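Local atomic coordinates of GARP domain-containing protein (Trypanosoma brucei brucei TREU927, PDB entry 6XZ6), a protein that serves as the trypanosome receptor for the host complement regulator factor H, and increases transmission of the parasite to tsetse flies. Residues G39-E42 against E43-K46; A197-D200 against A201-E204. All coordinates share one frame; numbering follows the deposited sequence.

Interaction 1 of 2, residues G39-E42 against E43-K46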
ATOM      1  N   GLY A  39       4.433   3.114 -17.624  1.00 25.02           N
ATOM      2  CA  GLY A  39       3.746   3.428 -18.870  1.00 25.17           C
ATOM      3  C   GLY A  39       3.839   4.895 -19.208  1.00 27.27           C
ATOM      4  O   GLY A  39       4.212   5.235 -20.320  1.00 28.88           O
ATOM      5  N   ALA A  40       3.553   5.772 -18.226  1.00 22.04           N
ATOM      6  CA  ALA A  40       3.632   7.226 -18.351  1.00 21.18           C
ATOM      7  C   ALA A  40       5.036   7.679 -18.720  1.00 25.95           C
ATOM      8  O   ALA A  40       5.182   8.486 -19.624  1.00 26.98           O
ATOM      9  CB  ALA A  40       3.187   7.879 -17.068  1.00 19.98           C
ATOM     10  N   LEU A  41       6.073   7.113 -18.074  1.00 22.83           N
ATOM     11  CA  LEU A  41       7.476   7.418 -18.366  1.00 22.33           C
ATOM     12  C   LEU A  41       7.893   7.009 -19.784  1.00 34.22           C
ATOM     13  O   LEU A  41       8.504   7.808 -20.491  1.00 37.57           O
ATOM     14  CB  LEU A  41       8.408   6.818 -17.303  1.00 19.92           C
ATOM     15  CG  LEU A  41       9.900   6.842 -17.583  1.00 23.39           C
ATOM     16  CD1 LEU A  41      10.436   8.256 -17.669  1.00 23.12           C
ATOM     17  CD2 LEU A  41      10.641   6.076 -16.540  1.00 24.64           C
ATOM     18  N   GLU A  42       7.585   5.784 -20.199  1.00 32.78           N
ATOM     19  CA  GLU A  42       7.939   5.319 -21.529  1.00 35.40           C
ATOM     20  C   GLU A  42       7.238   6.108 -22.636  1.00 39.48           C
ATOM     21  O   GLU A  42       7.853   6.382 -23.657  1.00 40.01           O
ATOM     22  CB  GLU A  42       7.722   3.817 -21.634  1.00 39.22           C
ATOM     23  CG  GLU A  42       8.722   3.040 -20.779  1.00 56.99           C
ATOM     24  CD  GLU A  42      10.192   3.101 -21.170  1.00109.96           C
ATOM     25  OE1 GLU A  42      10.499   3.024 -22.384  1.00123.88           O
ATOM     26  OE2 GLU A  42      11.039   3.214 -20.255  1.00114.98           O
ATOM     27  N   GLU A  43       6.016   6.571 -22.397  1.00 37.68           N
ATOM     28  CA  GLU A  43       5.316   7.441 -23.351  1.00 40.89           C
ATOM     29  C   GLU A  43       6.026   8.796 -23.455  1.00 45.65           C
ATOM     30  O   GLU A  43       6.118   9.340 -24.555  1.00 48.30           O
ATOM     31  CB  GLU A  43       3.853   7.666 -22.950  1.00 43.14           C
ATOM     32  CG  GLU A  43       2.866   7.176 -24.001  1.00 62.59           C
ATOM     33  CD  GLU A  43       2.217   8.252 -24.857  1.00 90.27           C
ATOM     34  OE1 GLU A  43       0.974   8.402 -24.776  1.00 94.52           O
ATOM     35  OE2 GLU A  43       2.942   8.931 -25.622  1.00 80.39           O
ATOM     36  N   SER A  44       6.551   9.331 -22.314  1.00 37.88           N
ATOM     37  CA  SER A  44       7.276  10.607 -22.283  1.00 34.01           C
ATOM     38  C   SER A  44       8.603  10.488 -23.000  1.00 36.69           C
ATOM     39  O   SER A  44       9.041  11.444 -23.637  1.00 37.80           O
ATOM     40  CB  SER A  44       7.441  11.120 -20.860  1.00 30.33           C
ATOM     41  OG  SER A  44       8.400  10.399 -20.109  1.00 25.81           O
ATOM     42  N   LYS A  45       9.213   9.300 -22.955  1.00 31.42           N
ATOM     43  CA  LYS A  45      10.458   9.050 -23.669  1.00 31.62           C
ATOM     44  C   LYS A  45      10.194   8.890 -25.182  1.00 42.83           C
ATOM     45  O   LYS A  45      11.041   9.285 -25.984  1.00 44.23           O
ATOM     46  CB  LYS A  45      11.198   7.853 -23.083  1.00 32.03           C
ATOM     47  CG  LYS A  45      11.901   8.133 -21.756  1.00 36.87           C
ATOM     48  CD  LYS A  45      12.640   6.889 -21.308  1.00 45.26           C
ATOM     49  CE  LYS A  45      13.314   7.028 -19.969  1.00 58.90           C
ATOM     50  NZ  LYS A  45      13.522   5.690 -19.338  1.00 72.13           N
ATOM     51  N   LYS A  46       9.000   8.371 -25.580  1.00 43.14           N
ATOM     52  CA  LYS A  46       8.636   8.219 -27.004  1.00 45.90           C
ATOM     53  C   LYS A  46       8.303   9.577 -27.606  1.00 48.68           C
ATOM     54  O   LYS A  46       8.615   9.816 -28.765  1.00 51.37           O
ATOM     55  CB  LYS A  46       7.473   7.217 -27.241  1.00 50.52           C
ATOM     56  CG  LYS A  46       7.815   5.751 -26.933  1.00 67.12           C
ATOM     57  CD  LYS A  46       6.564   4.847 -26.925  1.00 80.01           C
ATOM     58  CE  LYS A  46       6.505   3.905 -25.728  1.00 86.09           C
ATOM     59  NZ  LYS A  46       5.104   3.635 -25.272  1.00 81.27           N
TER

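Interaction 2 of 2, residues A197-D200 against A201-E204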
ATOM      1  N   ALA A 197       2.568  16.529 -20.882  1.00 37.48           N
ATOM      2  CA  ALA A 197       3.395  17.692 -21.192  1.00 36.91           C
ATOM      3  C   ALA A 197       4.361  17.380 -22.344  1.00 41.81           C
ATOM      4  O   ALA A 197       4.495  18.211 -23.247  1.00 45.66           O
ATOM      5  CB  ALA A 197       4.168  18.111 -19.958  1.00 35.64           C
ATOM      6  N   ALA A 198       4.988  16.174 -22.339  1.00 34.70           N
ATOM      7  CA  ALA A 198       5.894  15.720 -23.396  1.00 34.38           C
ATOM      8  C   ALA A 198       5.134  15.451 -24.706  1.00 42.47           C
ATOM      9  O   ALA A 198       5.631  15.798 -25.762  1.00 44.04           O
ATOM     10  CB  ALA A 198       6.659  14.486 -22.955  1.00 33.05           C
ATOM     11  N   ASP A 199       3.923  14.889 -24.641  1.00 41.76           N
ATOM     12  CA  ASP A 199       3.094  14.618 -25.827  1.00 45.55           C
ATOM     13  C   ASP A 199       2.713  15.899 -26.540  1.00 50.58           C
ATOM     14  O   ASP A 199       2.887  15.987 -27.755  1.00 51.29           O
ATOM     15  CB  ASP A 199       1.828  13.821 -25.451  1.00 49.17           C
ATOM     16  CG  ASP A 199       2.039  12.322 -25.321  1.00 67.29           C
ATOM     17  OD1 ASP A 199       2.925  11.777 -26.031  1.00 70.08           O
ATOM     18  OD2 ASP A 199       1.303  11.683 -24.531  1.00 72.86           O
ATOM     19  N   ASP A 200       2.229  16.897 -25.773  1.00 47.79           N
ATOM     20  CA  ASP A 200       1.827  18.224 -26.255  1.00 50.16           C
ATOM     21  C   ASP A 200       2.980  18.916 -26.992  1.00 54.63           C
ATOM     22  O   ASP A 200       2.753  19.499 -28.054  1.00 58.56           O
ATOM     23  CB  ASP A 200       1.357  19.117 -25.080  1.00 51.61           C
ATOM     24  CG  ASP A 200       0.096  18.688 -24.324  1.00 65.39           C
ATOM     25  OD1 ASP A 200      -0.543  17.682 -24.733  1.00 66.19           O
ATOM     26  OD2 ASP A 200      -0.244  19.347 -23.317  1.00 72.27           O
ATOM     27  N   ALA A 201       4.213  18.839 -26.426  1.00 46.16           N
ATOM     28  CA  ALA A 201       5.437  19.402 -26.984  1.00 44.67           C
ATOM     29  C   ALA A 201       5.847  18.646 -28.248  1.00 49.33           C
ATOM     30  O   ALA A 201       6.204  19.291 -29.225  1.00 50.09           O
ATOM     31  CB  ALA A 201       6.556  19.377 -25.949  1.00 42.41           C
ATOM     32  N   LYS A 202       5.791  17.289 -28.246  1.00 46.08           N
ATOM     33  CA  LYS A 202       6.083  16.435 -29.413  1.00 47.41           C
ATOM     34  C   LYS A 202       5.201  16.888 -30.589  1.00 56.96           C
ATOM     35  O   LYS A 202       5.702  17.092 -31.693  1.00 59.67           O
ATOM     36  CB  LYS A 202       5.797  14.946 -29.091  1.00 48.82           C
ATOM     37  CG  LYS A 202       5.572  14.063 -30.333  1.00 60.13           C
ATOM     38  CD  LYS A 202       4.828  12.767 -30.037  1.00 65.09           C
ATOM     39  CE  LYS A 202       3.324  12.918 -30.077  1.00 72.57           C
ATOM     40  NZ  LYS A 202       2.640  11.689 -29.588  1.00 80.91           N
ATOM     41  N   SER A 203       3.892  17.055 -30.326  1.00 54.12           N
ATOM     42  CA  SER A 203       2.893  17.489 -31.283  1.00 57.14           C
ATOM     43  C   SER A 203       3.167  18.884 -31.806  1.00 63.28           C
ATOM     44  O   SER A 203       2.961  19.112 -32.993  1.00 68.48           O
ATOM     45  CB  SER A 203       1.510  17.417 -30.654  1.00 62.06           C
ATOM     46  OG  SER A 203       1.158  16.064 -30.410  1.00 71.30           O
ATOM     47  N   GLU A 204       3.642  19.811 -30.953  1.00 56.65           N
ATOM     48  CA  GLU A 204       3.985  21.174 -31.366  1.00 57.29           C
ATOM     49  C   GLU A 204       5.206  21.145 -32.289  1.00 59.30           C
ATOM     50  O   GLU A 204       5.221  21.867 -33.273  1.00 61.46           O
ATOM     51  CB  GLU A 204       4.212  22.099 -30.158  1.00 57.28           C
ATOM     52  CG  GLU A 204       4.207  23.586 -30.520  1.00 77.20           C
ATOM     53  CD  GLU A 204       4.275  24.606 -29.385  1.00109.02           C
ATOM     54  OE1 GLU A 204       3.693  24.349 -28.303  1.00107.41           O
ATOM     55  OE2 GLU A 204       4.891  25.679 -29.592  1.00 99.28           O
TER

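Interaction 1 of 2, residues G39-E42 against E43-K46
L41 and K45 lie one turn apart on the long helix 4-61, part of the elongated helical bundle of this GARP-family receptor. Their side chains slant across each other. The lysine runs extended beyond CG, back over the leucine. Its CE reaches L41 CD1 at 3.9 Å, and the ammonium end lies over the other methyl, CD2. L41 CG stands trans to the backbone N (chi1 170°), which brings the isobutyl end toward the lysine although its CB points away.

E42 meets the same lysine end from the neighbouring position. Its chain folds at chi2 (-66°), and carboxylate OE2 makes a long salt bridge of 3.6 Å to K45 NZ. E91 of helix 67-125 is a second, weak and distant, ion partner of that lysine. K46 behaves differently. Its methylenes run past the E42 carbonyl, and the charged ends of the two residues do not meet.

Routine i to i+4 backbone bonds link G39 to E43, A40 to S44, L41 to K45 and E42 to K46. S44 is buried, packed against S87 and A90 of helix 67-125 and A198 of helix 165-208. Its hydroxyl is satisfied within its own helix. S44 OG donates to L41 O at 2.6 Å, so this carbonyl accepts from both S44 OG and K45 N.

Interaction 2 of 2, residues A197-D200 against A201-E204
D199 and K202 form an i to i+3 salt bridge on helix 165-208, a common way of pairing charges along one face of a helix. The two side chains lie side by side and point the same way. Carboxylate OD1 of D199 stands 3.6 Å from K202 NZ. The aspartate's CB points away from the following turn, but its carboxylate comes back toward it. K202 sets out with CG trans to the backbone N (chi1 159°). A bend at chi3 (87°) then swings the chain across, bringing the ammonium group toward the aspartate. On the way CE passes 3.9 Å from D199 O.

The same D199 carbonyl takes the backbone N-H of S203 at 3.0 Å from D199 O to S203 N. S203 OG also lies near this oxygen, at 3.2 Å from D199 O, though its proton has another acceptor within reach. The hydroxyl is placed there by a chi1 of -67°, which sets it beside its own backbone N.

The backbones of D200 and E204 are joined by the E204 N to D200 O bond of 3.0 Å. Two more backbone bonds, from A201 N to A197 O and from K202 N to A198 O, complete the turn.

A198 and A201 are buried against the neighbouring helices, with A197 at the margin. A197 and A198 rest on A86 of helix 67-125, while A201 packs against V82 and A83 of that helix. Toward helix 4-61, A198 and D199 touch A47, and K202 lies over A47 and E50. Small side chains thus line the face toward helix 67-125, while longer polar ones join in toward helix 4-61.

Overall arrangement
Interactions 1 and 2 lie on neighbouring helices of the bundle, 4-61 and 165-208, with centres about 12 Å apart. They meet directly. The A198 methyl packs on the S44 backbone, with CB 3.9 Å from S44 O. Nearby, E43 OE2 and D199 OD1 approach to 2.9 Å. Both are carboxylate oxygens and would probably repel if both are charged; a shared proton or the nearby K202 could ease this, though at this resolution the spacing is uncertain. Helix 67-125 contacts both segments, and gives E91 to the first and A86 to the second. No other protein chain of the assembly touches either, so both lie away from the bound factor H domain in this complex.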